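PDB 5WA1: programmed cell death 6-interacting protein, which works in endocytosis, multivesicular body biogenesis, membrane repair and cytokinesis, its Bro1 domain, the part present here, binding a CHMP4C peptide of the ESCRT-III machinery. Local coordinates for residues Ile169-Lys172 / His173-Ala177; Asp199-Pro202 / Asp203-Gly206; Val219-Leu222 / Lys223-Asp227; His270-Met273 / Gln274-Glu278; Asp320-Asp323 / Lys324-Ala328. All blocks are in the same frame, centred on the assembly; numbering follows the deposited sequence.

Contact 1. Residues Ile169-Lys172 / His173-Ala177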
loop_
_atom_site.group_PDB
_atom_site.type_symbol
_atom_site.label_atom_id
_atom_site.label_comp_id
_atom_site.label_asym_id
_atom_site.label_seq_id
_atom_site.Cartn_x
_atom_site.Cartn_y
_atom_site.Cartn_z
ATOM N N ILE A 169 1.546 -13.012 1.031
ATOM C CA ILE A 169 2.371 -11.997 1.690
ATOM C C ILE A 169 2.070 -10.613 1.118
ATOM O O ILE A 169 1.890 -9.638 1.860
ATOM C CB ILE A 169 3.864 -12.348 1.559
ATOM C CG1 ILE A 169 4.195 -13.586 2.389
ATOM C CG2 ILE A 169 4.734 -11.145 1.957
ATOM C CD1 ILE A 169 5.610 -14.120 2.199
ATOM N N ALA A 170 2.016 -10.507 -0.213
ATOM C CA ALA A 170 1.755 -9.213 -0.834
ATOM C C ALA A 170 0.371 -8.694 -0.474
ATOM O O ALA A 170 0.206 -7.503 -0.181
ATOM C CB ALA A 170 1.908 -9.316 -2.356
ATOM N N ALA A 171 -0.639 -9.566 -0.489
ATOM C CA ALA A 171 -1.991 -9.131 -0.150
ATOM C C ALA A 171 -2.054 -8.599 1.275
ATOM O O ALA A 171 -2.667 -7.556 1.531
ATOM C CB ALA A 171 -2.976 -10.287 -0.326
ATOM N N LYS A 172 -1.416 -9.305 2.210
ATOM C CA LYS A 172 -1.409 -8.876 3.606
ATOM C C LYS A 172 -0.641 -7.571 3.784
ATOM O O LYS A 172 -1.102 -6.666 4.490
ATOM C CB LYS A 172 -0.820 -9.991 4.480
ATOM C CG LYS A 172 -0.947 -9.771 5.984
ATOM C CD LYS A 172 -0.727 -11.088 6.746
ATOM C CE LYS A 172 -1.563 -12.219 6.131
ATOM N NZ LYS A 172 -1.258 -13.559 6.714
ATOM N N HIS A 173 0.515 -7.435 3.129
ATOM C CA HIS A 173 1.339 -6.246 3.343
ATOM C C HIS A 173 0.764 -5.000 2.667
ATOM O O HIS A 173 0.883 -3.893 3.217
ATOM C CB HIS A 173 2.766 -6.524 2.870
ATOM C CG HIS A 173 3.580 -7.315 3.855
ATOM N ND1 HIS A 173 3.173 -8.540 4.343
ATOM C CD2 HIS A 173 4.767 -7.051 4.449
ATOM C CE1 HIS A 173 4.080 -8.997 5.187
ATOM N NE2 HIS A 173 5.056 -8.114 5.270
ATOM N N TYR A 174 0.134 -5.146 1.494
ATOM C CA TYR A 174 -0.519 -4.001 0.856
ATOM C C TYR A 174 -1.691 -3.500 1.686
ATOM O O TYR A 174 -1.897 -2.289 1.806
ATOM C CB TYR A 174 -0.998 -4.364 -0.552
ATOM C CG TYR A 174 0.094 -4.406 -1.590
ATOM C CD1 TYR A 174 1.045 -3.392 -1.677
ATOM C CD2 TYR A 174 0.160 -5.457 -2.508
ATOM C CE1 TYR A 174 2.049 -3.435 -2.640
ATOM C CE2 TYR A 174 1.155 -5.506 -3.463
ATOM C CZ TYR A 174 2.098 -4.494 -3.517
ATOM O OH TYR A 174 3.093 -4.537 -4.468
ATOM N N GLN A 175 -2.459 -4.410 2.285
ATOM C CA GLN A 175 -3.571 -3.976 3.124
ATOM C C GLN A 175 -3.071 -3.333 4.413
ATOM O O GLN A 175 -3.674 -2.373 4.906
ATOM C CB GLN A 175 -4.494 -5.154 3.419
ATOM C CG GLN A 175 -5.304 -5.577 2.187
ATOM C CD GLN A 175 -6.173 -6.776 2.475
ATOM O OE1 GLN A 175 -7.354 -6.641 2.810
ATOM N NE2 GLN A 175 -5.586 -7.961 2.377
ATOM N N PHE A 176 -1.975 -3.849 4.974
ATOM C CA PHE A 176 -1.361 -3.184 6.116
ATOM C C PHE A 176 -0.887 -1.784 5.740
ATOM O O PHE A 176 -1.204 -0.809 6.428
ATOM C CB PHE A 176 -0.194 -4.010 6.662
ATOM C CG PHE A 176 0.626 -3.254 7.666
ATOM C CD1 PHE A 176 0.211 -3.171 8.981
ATOM C CD2 PHE A 176 1.762 -2.553 7.275
ATOM C CE1 PHE A 176 0.948 -2.433 9.920
ATOM C CE2 PHE A 176 2.494 -1.810 8.195
ATOM C CZ PHE A 176 2.085 -1.757 9.517
ATOM N N ALA A 177 -0.121 -1.665 4.648
ATOM C CA ALA A 177 0.361 -0.352 4.230
ATOM C C ALA A 177 -0.799 0.602 3.985
ATOM O O ALA A 177 -0.756 1.765 4.406
ATOM C CB ALA A 177 1.229 -0.474 2.976
#

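Contact 2. Residues Asp199-Pro202 / Asp203-Gly206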
loop_
_atom_site.group_PDB
_atom_site.type_symbol
_atom_site.label_atom_id
_atom_site.label_comp_id
_atom_site.label_asym_id
_atom_site.label_seq_id
_atom_site.Cartn_x
_atom_site.Cartn_y
_atom_site.Cartn_z
ATOM N N ASP A 199 5.124 14.835 2.472
ATOM C CA ASP A 199 5.070 13.382 2.329
ATOM C C ASP A 199 4.100 12.746 3.327
ATOM O O ASP A 199 3.394 11.789 2.987
ATOM C CB ASP A 199 6.470 12.781 2.473
ATOM C CG ASP A 199 7.098 13.050 3.837
ATOM O OD1 ASP A 199 6.592 13.920 4.585
ATOM O OD2 ASP A 199 8.119 12.393 4.149
ATOM N N ILE A 200 4.023 13.273 4.551
ATOM C CA ILE A 200 3.121 12.714 5.558
ATOM C C ILE A 200 1.835 13.522 5.681
ATOM O O ILE A 200 1.009 13.235 6.552
ATOM C CB ILE A 200 3.819 12.580 6.927
ATOM C CG1 ILE A 200 4.240 13.946 7.462
ATOM C CG2 ILE A 200 4.999 11.622 6.811
ATOM C CD1 ILE A 200 4.763 13.908 8.902
ATOM N N SER A 201 1.639 14.518 4.821
ATOM C CA SER A 201 0.433 15.324 4.889
ATOM C C SER A 201 -0.774 14.491 4.456
ATOM O O SER A 201 -0.644 13.559 3.653
ATOM C CB SER A 201 0.568 16.566 4.009
ATOM O OG SER A 201 0.491 16.224 2.628
ATOM N N PRO A 202 -1.962 14.798 4.997
ATOM C CA PRO A 202 -3.140 13.939 4.757
ATOM C C PRO A 202 -3.435 13.666 3.292
ATOM O O PRO A 202 -3.837 12.544 2.951
ATOM C CB PRO A 202 -4.273 14.724 5.429
ATOM C CG PRO A 202 -3.587 15.494 6.529
ATOM C CD PRO A 202 -2.229 15.858 5.993
ATOM N N ASP A 203 -3.246 14.654 2.413
ATOM C CA ASP A 203 -3.524 14.425 0.996
ATOM C C ASP A 203 -2.590 13.373 0.406
ATOM O O ASP A 203 -3.024 12.502 -0.355
ATOM C CB ASP A 203 -3.414 15.735 0.223
ATOM C CG ASP A 203 -4.722 16.491 0.180
ATOM O OD1 ASP A 203 -5.560 16.268 1.080
ATOM O OD2 ASP A 203 -4.918 17.301 -0.753
ATOM N N THR A 204 -1.305 13.435 0.752
ATOM C CA THR A 204 -0.346 12.485 0.200
ATOM C C THR A 204 -0.590 11.076 0.727
ATOM O O THR A 204 -0.602 10.115 -0.051
ATOM C CB THR A 204 1.080 12.929 0.518
ATOM O OG1 THR A 204 1.290 14.255 0.019
ATOM C CG2 THR A 204 2.084 11.981 -0.124
ATOM N N VAL A 205 -0.756 10.924 2.048
ATOM C CA VAL A 205 -0.883 9.578 2.603
ATOM C C VAL A 205 -2.259 9.000 2.308
ATOM O O VAL A 205 -2.415 7.779 2.219
ATOM C CB VAL A 205 -0.574 9.553 4.113
ATOM C CG1 VAL A 205 0.940 9.626 4.347
ATOM C CG2 VAL A 205 -1.294 10.676 4.849
ATOM N N GLY A 206 -3.274 9.847 2.134
ATOM C CA GLY A 206 -4.546 9.350 1.638
ATOM C C GLY A 206 -4.425 8.736 0.255
ATOM O O GLY A 206 -5.023 7.694 -0.031
#

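Contact 3. Residues Val219-Leu222 / Lys223-Asp227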
loop_
_atom_site.group_PDB
_atom_site.type_symbol
_atom_site.label_atom_id
_atom_site.label_comp_id
_atom_site.label_asym_id
_atom_site.label_seq_id
_atom_site.Cartn_x
_atom_site.Cartn_y
_atom_site.Cartn_z
ATOM N N VAL A 219 -3.709 -8.075 -6.360
ATOM C CA VAL A 219 -3.154 -9.356 -5.946
ATOM C C VAL A 219 -4.257 -10.401 -5.843
ATOM O O VAL A 219 -4.060 -11.566 -6.203
ATOM C CB VAL A 219 -2.387 -9.207 -4.611
ATOM C CG1 VAL A 219 -2.030 -10.575 -4.054
ATOM C CG2 VAL A 219 -1.125 -8.384 -4.814
ATOM N N PHE A 220 -5.432 -10.012 -5.341
ATOM C CA PHE A 220 -6.536 -10.965 -5.295
ATOM C C PHE A 220 -6.990 -11.364 -6.694
ATOM O O PHE A 220 -7.398 -12.511 -6.906
ATOM C CB PHE A 220 -7.707 -10.390 -4.501
ATOM C CG PHE A 220 -7.594 -10.631 -3.026
ATOM C CD1 PHE A 220 -8.093 -11.791 -2.463
ATOM C CD2 PHE A 220 -6.963 -9.712 -2.209
ATOM C CE1 PHE A 220 -7.980 -12.029 -1.108
ATOM C CE2 PHE A 220 -6.847 -9.938 -0.844
ATOM C CZ PHE A 220 -7.357 -11.103 -0.293
ATOM N N PHE A 221 -6.917 -10.439 -7.652
ATOM C CA PHE A 221 -7.209 -10.793 -9.038
ATOM C C PHE A 221 -6.189 -11.800 -9.559
ATOM O O PHE A 221 -6.551 -12.790 -10.205
ATOM C CB PHE A 221 -7.243 -9.518 -9.896
ATOM C CG PHE A 221 -7.016 -9.760 -11.361
ATOM C CD1 PHE A 221 -8.062 -10.148 -12.185
ATOM C CD2 PHE A 221 -5.755 -9.605 -11.915
ATOM C CE1 PHE A 221 -7.847 -10.383 -13.540
ATOM C CE2 PHE A 221 -5.530 -9.841 -13.258
ATOM C CZ PHE A 221 -6.582 -10.235 -14.075
ATOM N N LEU A 222 -4.904 -11.576 -9.265
ATOM C CA LEU A 222 -3.871 -12.518 -9.692
ATOM C C LEU A 222 -4.051 -13.874 -9.021
ATOM O O LEU A 222 -3.838 -14.925 -9.645
ATOM C CB LEU A 222 -2.484 -11.945 -9.396
ATOM C CG LEU A 222 -2.122 -10.698 -10.212
ATOM C CD1 LEU A 222 -0.807 -10.117 -9.730
ATOM C CD2 LEU A 222 -2.041 -11.040 -11.693
ATOM N N LYS A 223 -4.455 -13.870 -7.751
ATOM C CA LYS A 223 -4.741 -15.117 -7.048
ATOM C C LYS A 223 -5.897 -15.863 -7.706
ATOM O O LYS A 223 -5.833 -17.080 -7.919
ATOM C CB LYS A 223 -5.056 -14.812 -5.584
ATOM C CG LYS A 223 -5.774 -15.910 -4.826
ATOM C CD LYS A 223 -4.832 -17.018 -4.466
ATOM C CE LYS A 223 -5.465 -17.982 -3.479
ATOM N NZ LYS A 223 -4.804 -19.300 -3.597
ATOM N N ALA A 224 -6.974 -15.144 -8.028
ATOM C CA ALA A 224 -8.119 -15.787 -8.664
ATOM C C ALA A 224 -7.743 -16.364 -10.022
ATOM O O ALA A 224 -8.162 -17.478 -10.374
ATOM C CB ALA A 224 -9.268 -14.788 -8.797
ATOM N N THR A 225 -6.947 -15.625 -10.796
ATOM C CA THR A 225 -6.521 -16.115 -12.104
ATOM C C THR A 225 -5.660 -17.356 -11.964
ATOM O O THR A 225 -5.817 -18.322 -12.720
ATOM C CB THR A 225 -5.752 -15.025 -12.854
ATOM O OG1 THR A 225 -6.603 -13.895 -13.051
ATOM C CG2 THR A 225 -5.300 -15.538 -14.211
ATOM N N ARG A 226 -4.753 -17.351 -10.987
ATOM C CA ARG A 226 -3.832 -18.463 -10.809
ATOM C C ARG A 226 -4.569 -19.730 -10.386
ATOM O O ARG A 226 -4.266 -20.825 -10.871
ATOM C CB ARG A 226 -2.767 -18.073 -9.780
ATOM C CG ARG A 226 -1.689 -19.110 -9.577
ATOM C CD ARG A 226 -0.526 -18.537 -8.786
ATOM N NE ARG A 226 0.594 -19.470 -8.756
ATOM C CZ ARG A 226 0.725 -20.455 -7.875
ATOM N NH1 ARG A 226 -0.198 -20.647 -6.942
ATOM N NH2 ARG A 226 1.776 -21.258 -7.934
ATOM N N ASP A 227 -5.550 -19.593 -9.492
ATOM C CA ASP A 227 -6.375 -20.698 -9.024
ATOM C C ASP A 227 -7.458 -21.100 -10.020
ATOM O O ASP A 227 -8.249 -22.001 -9.716
ATOM C CB ASP A 227 -7.024 -20.334 -7.687
ATOM C CG ASP A 227 -6.025 -20.293 -6.541
ATOM O OD1 ASP A 227 -4.804 -20.367 -6.799
ATOM O OD2 ASP A 227 -6.468 -20.202 -5.377
#

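Contact 4. Residues His270-Met273 / Gln274-Glu278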
loop_
_atom_site.group_PDB
_atom_site.type_symbol
_atom_site.label_atom_id
_atom_site.label_comp_id
_atom_site.label_asym_id
_atom_site.label_seq_id
_atom_site.Cartn_x
_atom_site.Cartn_y
_atom_site.Cartn_z
ATOM N N HIS A 270 -5.260 1.183 -14.369
ATOM C CA HIS A 270 -6.696 1.416 -14.512
ATOM C C HIS A 270 -7.216 0.823 -15.825
ATOM O O HIS A 270 -8.200 0.068 -15.838
ATOM C CB HIS A 270 -6.964 2.920 -14.430
ATOM C CG HIS A 270 -8.382 3.316 -14.722
ATOM N ND1 HIS A 270 -9.451 2.912 -13.947
ATOM C CD2 HIS A 270 -8.901 4.109 -15.690
ATOM C CE1 HIS A 270 -10.565 3.432 -14.429
ATOM N NE2 HIS A 270 -10.260 4.161 -15.489
ATOM N N CYS A 271 -6.525 1.098 -16.929
ATOM C CA CYS A 271 -6.964 0.578 -18.224
ATOM C C CYS A 271 -6.698 -0.918 -18.360
ATOM O O CYS A 271 -7.498 -1.635 -18.979
ATOM C CB CYS A 271 -6.283 1.345 -19.356
ATOM S SG CYS A 271 -6.725 3.089 -19.435
ATOM N N ILE A 272 -5.571 -1.412 -17.829
ATOM C CA ILE A 272 -5.294 -2.842 -17.903
ATOM C C ILE A 272 -6.337 -3.618 -17.120
ATOM O O ILE A 272 -6.770 -4.699 -17.538
ATOM C CB ILE A 272 -3.872 -3.163 -17.405
ATOM C CG1 ILE A 272 -2.826 -2.668 -18.401
ATOM C CG2 ILE A 272 -3.703 -4.682 -17.160
ATOM C CD1 ILE A 272 -1.420 -2.550 -17.794
ATOM N N MET A 273 -6.753 -3.092 -15.991
ATOM C CA MET A 273 -7.731 -3.790 -15.217
ATOM C C MET A 273 -9.085 -3.769 -15.912
ATOM O O MET A 273 -9.762 -4.746 -15.907
ATOM C CB MET A 273 -7.781 -3.291 -13.795
ATOM C CG MET A 273 -6.579 -3.645 -12.946
ATOM S SD MET A 273 -6.058 -5.359 -12.930
ATOM C CE MET A 273 -7.311 -6.095 -11.963
ATOM N N GLN A 274 -9.481 -2.648 -16.490
ATOM C CA GLN A 274 -10.732 -2.630 -17.245
ATOM C C GLN A 274 -10.694 -3.641 -18.385
ATOM O O GLN A 274 -11.679 -4.343 -18.627
ATOM C CB GLN A 274 -11.024 -1.229 -17.787
ATOM C CG GLN A 274 -11.420 -0.214 -16.709
ATOM C CD GLN A 274 -12.067 1.037 -17.283
ATOM O OE1 GLN A 274 -11.844 1.392 -18.439
ATOM N NE2 GLN A 274 -12.885 1.699 -16.475
ATOM N N ALA A 275 -9.559 -3.741 -19.080
ATOM C CA ALA A 275 -9.406 -4.721 -20.152
ATOM C C ALA A 275 -9.478 -6.155 -19.627
ATOM O O ALA A 275 -10.054 -7.035 -20.281
ATOM C CB ALA A 275 -8.083 -4.480 -20.884
ATOM N N ASN A 276 -8.888 -6.420 -18.459
ATOM C CA ASN A 276 -9.009 -7.744 -17.862
ATOM C C ASN A 276 -10.455 -8.067 -17.526
ATOM O O ASN A 276 -10.902 -9.206 -17.710
ATOM C CB ASN A 276 -8.160 -7.847 -16.591
ATOM C CG ASN A 276 -6.709 -8.059 -16.881
ATOM O OD1 ASN A 276 -5.855 -7.298 -16.432
ATOM N ND2 ASN A 276 -6.411 -9.116 -17.597
ATOM N N ALA A 277 -11.194 -7.083 -17.015
ATOM C CA ALA A 277 -12.605 -7.304 -16.719
ATOM C C ALA A 277 -13.378 -7.652 -17.994
ATOM O O ALA A 277 -14.182 -8.591 -18.012
ATOM C CB ALA A 277 -13.194 -6.054 -16.063
ATOM N N GLU A 278 -13.154 -6.891 -19.066
ATOM C CA GLU A 278 -13.868 -7.155 -20.325
ATOM C C GLU A 278 -13.450 -8.491 -20.926
ATOM O O GLU A 278 -14.272 -9.200 -21.521
ATOM C CB GLU A 278 -13.609 -6.030 -21.319
ATOM C CG GLU A 278 -14.270 -4.702 -20.979
ATOM C CD GLU A 278 -15.791 -4.718 -21.154
ATOM O OE1 GLU A 278 -16.377 -5.803 -21.400
ATOM O OE2 GLU A 278 -16.409 -3.635 -21.037
#

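Contact 5. Residues Asp320-Asp323 / Lys324-Ala328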
loop_
_atom_site.group_PDB
_atom_site.type_symbol
_atom_site.label_atom_id
_atom_site.label_comp_id
_atom_site.label_asym_id
_atom_site.label_seq_id
_atom_site.Cartn_x
_atom_site.Cartn_y
_atom_site.Cartn_z
ATOM N N ASP A 320 1.856 -9.708 -24.601
ATOM C CA ASP A 320 1.261 -11.040 -24.526
ATOM C C ASP A 320 -0.252 -10.964 -24.357
ATOM O O ASP A 320 -0.998 -11.705 -25.012
ATOM C CB ASP A 320 1.896 -11.826 -23.377
ATOM C CG ASP A 320 3.325 -12.258 -23.680
ATOM O OD1 ASP A 320 3.906 -11.761 -24.670
ATOM O OD2 ASP A 320 3.867 -13.092 -22.925
ATOM N N PHE A 321 -0.720 -10.077 -23.475
ATOM C CA PHE A 321 -2.153 -9.855 -23.312
ATOM C C PHE A 321 -2.783 -9.352 -24.606
ATOM O O PHE A 321 -3.887 -9.778 -24.980
ATOM C CB PHE A 321 -2.377 -8.859 -22.176
ATOM C CG PHE A 321 -3.799 -8.758 -21.709
ATOM C CD1 PHE A 321 -4.681 -9.812 -21.864
ATOM C CD2 PHE A 321 -4.246 -7.595 -21.107
ATOM C CE1 PHE A 321 -5.991 -9.704 -21.424
ATOM C CE2 PHE A 321 -5.551 -7.482 -20.661
ATOM C CZ PHE A 321 -6.427 -8.538 -20.821
ATOM N N SER A 322 -2.089 -8.453 -25.311
ATOM C CA SER A 322 -2.612 -7.910 -26.561
ATOM C C SER A 322 -2.809 -9.006 -27.605
ATOM O O SER A 322 -3.835 -9.039 -28.298
ATOM C CB SER A 322 -1.670 -6.833 -27.088
ATOM O OG SER A 322 -2.252 -6.140 -28.171
ATOM N N ASP A 323 -1.832 -9.911 -27.726
ATOM C CA ASP A 323 -1.931 -11.020 -28.673
ATOM C C ASP A 323 -3.050 -11.980 -28.295
ATOM O O ASP A 323 -3.744 -12.511 -29.171
ATOM C CB ASP A 323 -0.600 -11.766 -28.738
ATOM C CG ASP A 323 0.527 -10.906 -29.264
ATOM O OD1 ASP A 323 0.239 -9.887 -29.925
ATOM O OD2 ASP A 323 1.703 -11.249 -29.013
ATOM N N LYS A 324 -3.224 -12.237 -26.997
ATOM C CA LYS A 324 -4.302 -13.112 -26.549
ATOM C C LYS A 324 -5.660 -12.537 -26.932
ATOM O O LYS A 324 -6.529 -13.250 -27.447
ATOM C CB LYS A 324 -4.200 -13.322 -25.039
ATOM C CG LYS A 324 -5.222 -14.287 -24.470
ATOM C CD LYS A 324 -4.897 -14.646 -23.021
ATOM C CE LYS A 324 -4.971 -13.439 -22.102
ATOM N NZ LYS A 324 -4.567 -13.775 -20.704
ATOM N N ILE A 325 -5.849 -11.239 -26.701
ATOM C CA ILE A 325 -7.110 -10.579 -27.037
ATOM C C ILE A 325 -7.361 -10.650 -28.533
ATOM O O ILE A 325 -8.455 -11.008 -28.987
ATOM C CB ILE A 325 -7.094 -9.120 -26.546
ATOM C CG1 ILE A 325 -7.075 -9.055 -25.025
ATOM C CG2 ILE A 325 -8.288 -8.335 -27.119
ATOM C CD1 ILE A 325 -6.746 -7.650 -24.498
ATOM N N ASN A 326 -6.351 -10.300 -29.324
ATOM C CA ASN A 326 -6.566 -10.205 -30.758
ATOM C C ASN A 326 -6.664 -11.576 -31.415
ATOM O O ASN A 326 -7.366 -11.722 -32.418
ATOM C CB ASN A 326 -5.471 -9.338 -31.376
ATOM C CG ASN A 326 -5.644 -7.866 -31.018
ATOM O OD1 ASN A 326 -6.531 -7.193 -31.541
ATOM N ND2 ASN A 326 -4.821 -7.371 -30.100
ATOM N N ARG A 327 -6.013 -12.598 -30.853
ATOM C CA ARG A 327 -6.267 -13.954 -31.331
ATOM C C ARG A 327 -7.710 -14.366 -31.058
ATOM O O ARG A 327 -8.361 -14.967 -31.920
ATOM C CB ARG A 327 -5.292 -14.940 -30.688
ATOM C CG ARG A 327 -3.976 -15.070 -31.435
ATOM C CD ARG A 327 -3.099 -16.172 -30.855
ATOM N NE ARG A 327 -2.425 -15.764 -29.625
ATOM C CZ ARG A 327 -2.816 -16.109 -28.400
ATOM N NH1 ARG A 327 -3.884 -16.877 -28.232
ATOM N NH2 ARG A 327 -2.132 -15.689 -27.344
ATOM N N ALA A 328 -8.230 -14.046 -29.869
ATOM C CA ALA A 328 -9.606 -14.414 -29.550
ATOM C C ALA A 328 -10.595 -13.618 -30.389
ATOM O O ALA A 328 -11.606 -14.157 -30.853
ATOM C CB ALA A 328 -9.872 -14.203 -28.060
#

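Contact 1. Residues Ile169-Lys172 / His173-Ala177
Residues one turn apart on a single alpha-helix, 164-191 of the Bro1 domain, meet in this i to i+4 contact: I169 with H173, A170 with Y174, and the carbonyl of A171 with Q175. Besides the backbone bonds of the helix, two carbonyls attract side-chain donors. A171 O receives Q175 N at 3.2 Å and also Q175 NE2 at 3.1 Å, the two donors coming from opposite faces of the carbonyl plane. NE2 stands well above that plane, 65° out of it, while the oxygen lies exactly in the amide plane of Q175. With both ends of its amide engaged, since OE1 accepts from K360 N, the Q175 side chain is fixed in its rotation. I169 O accepts H173 N and, weakly, H173 ND1, and I169 CG2 rests over one face of the imidazole, 4.2 Å from its centroid, in a CH-pi contact. The CG of H173 lies beside its own backbone N (chi1 -79°), which folds the ring back along the helix toward I169. The CHMP4C peptide also reaches this turn: A171 packs on one of its aromatic side chains, and K172 NZ bonds weakly to its backbone. On the buried face, A170 CB meets Y174 CE2 at 4.0 Å.

Contact 2. Residues Asp199-Pro202 / Asp203-Gly206
V205, in the first turn of helix 202-226, reaches back over the helix N terminus to the residues that lead into it. Its CB stands 4.0 Å from S201 O, the carbonyl that also accepts V205 N in the first i to i+4 bond of the helix, at 3.1 Å and nearly straight (170° at the hydrogen). From CB the two methyls part. CG2 sits between the backbone N and the carbonyl carbon (chi1 -77° places CG1 beside N) and presses on S201 O at 3.2 Å. CG1 spreads toward the preceding loop, 3.5 Å from D199 O and 4.0 Å from I200 CA, with F146 of helix 137-157 packed on the same side chain. S201 occupies the N-cap position, yet its hydroxyl makes no capping bond; it turns to V198 O, which T204 OG1 also uses. P202 opens the helix with its ring against K185, V188 and L189 of helix 164-191. The carboxylate of D199 is held from outside: OD2 forms a salt bridge with K31 and accepts from A119 N, while OD1 takes T197 OG1. The carbonyls of D199 and I200 are buried without a polar partner. The methyl T204 CG2 lies 3.4 Å from D199 O.

Contact 3. Residues Val219-Leu222 / Lys223-Asp227
F221 O takes two donors from T225, one turn further along alpha-helix 202-226 of the Bro1 domain: T225 N at 2.9 Å and T225 OG1 at 3.1 Å. They arrive from opposite faces of the carbonyl plane, the hydroxyl standing 37° out of it, so the hydroxyl donates back to its own helix. V219 O, F220 O and L222 O accept the N-H of K223, A224 and R226. Within 223-227, K223 NZ and D227 OD2 form a salt bridge 2.6 Å long, an i to i+4 pair that links the last turn of the helix to the first residue beyond it. The ammonium meets the carboxylate on its syn side, 20° out of plane, and has a second acidic partner in D164, at the start of helix 164-191. The lysine chain is bent at chi2 (76°), which carries NZ round to the two carboxylates, and these probably stabilise the ammonium in its charged form. F221 points into the neighbouring helices, touching I234 and A238 of helix 231-252, and the face of its ring turned to T225 carries that hydroxyl. On another side of the helix lies the bound CHMP4C peptide: F220 meets one of its aromatic rings edge-to-face, and K223 makes a cation-pi contact with an aromatic side chain. Closest of the ring atoms of F221 to T225 OG1 are CE1 and CZ, both at 3.8 Å.

Contact 4. Residues His270-Met273 / Gln274-Glu278
C271 O accepts A275 N at 2.9 Å, the same length as the bond from N276 N to I272 O, and these two are the shortest sound polar bonds of this i to i+4 contact within alpha-helix 262-287. Q274 N to H270 O and A277 N to M273 O, the latter 3.0 Å, complete an unbroken helical series. H270 has its CG anti to the backbone N (chi1 173°), so that the imidazole leans along the helix toward Q274, with ND1 donating to A242 O of helix 231-252. This outside bond helps fix the turn of the ring. Q274 NE2 meets the CE1-NE2 side of the imidazole: it lies 3.5 Å from H270 CE1, the ring and amide planes being 44° apart, an oblique approach that is van der Waals in character. Closer to the backbone, Q274 CG lies 3.3 Å from H270 O. The side chain of M273, bent at both chi2 and chi3, packs on A238, A241 and A242, and so seats this helix on helix 231-252. L304 and I305 of helix 291-311 cover the methyl of A275. I272 packs on V316 and V318 of the loop between helices 291-311 and 319-340. A275 CB itself sits 3.5 Å from C271 O.

Contact 5. Residues Asp320-Asp323 / Lys324-Ala328
Over one face of the F321 ring lies I325 CD1, almost exactly above the centre: 3.8 Å from the centroid and 11° off the normal, a CH-pi contact one turn up the helix. At the ring's edge, near its plane, K324 CE approaches F321 CD1 at 3.6 Å, the lysine bending at chi3 (64°) to lay its aliphatic end there. The aromatic group is thus flanked by two side chains of the following turn, one above and one at the rim. The second flat group, the guanidinium of R327, has D323 O over one face, 3.4 Å above its plane and displaced toward the rim, with K324 CA on the same face. This oxygen is already the acceptor of R327 N, at 2.8 Å. The carboxylate of D323 is not in contact with that guanidinium: OD2 stays 6.1 Å from R327 NH2, so attraction between the two is likely to be modest. The third flat group is the amide of N326, whose ND2 stands above the carbonyl plane of S322, 42° out of it, and comes to 2.6 Å from S322 O, while N326 N reaches the same oxygen from the opposite face. Two donors from a single residue therefore grip one carbonyl. All of this belongs to the start of helix 319-340 of the Bro1 domain. F321, S322 and I325 pack on I305 of helix 291-311, and I325 also on A302; F321 also touches A275 and N276, and K324 touches Y279, all three on helix 262-287.

Every contact is a turn of continuous chain, so none closes a long loop, and the five follow one another in series without nesting or crossing. Contact 1 lies on helix 164-191; contact 2 begins helix 202-226 and contact 3 ends it, their centres about 30 Å apart. Contacts 1 and 3 touch where A171 and Y174 pack on V219, beside the bound peptide. Contact 4, on helix 262-287, meets contact 3 through F221 against M273 and N276. Contact 5, on helix 319-340, meets contact 4 through F321 against A275 and N276. Contacts 1, 3, 4 and 5 thus form a touching sequence of helices, while contact 2 touches none of them.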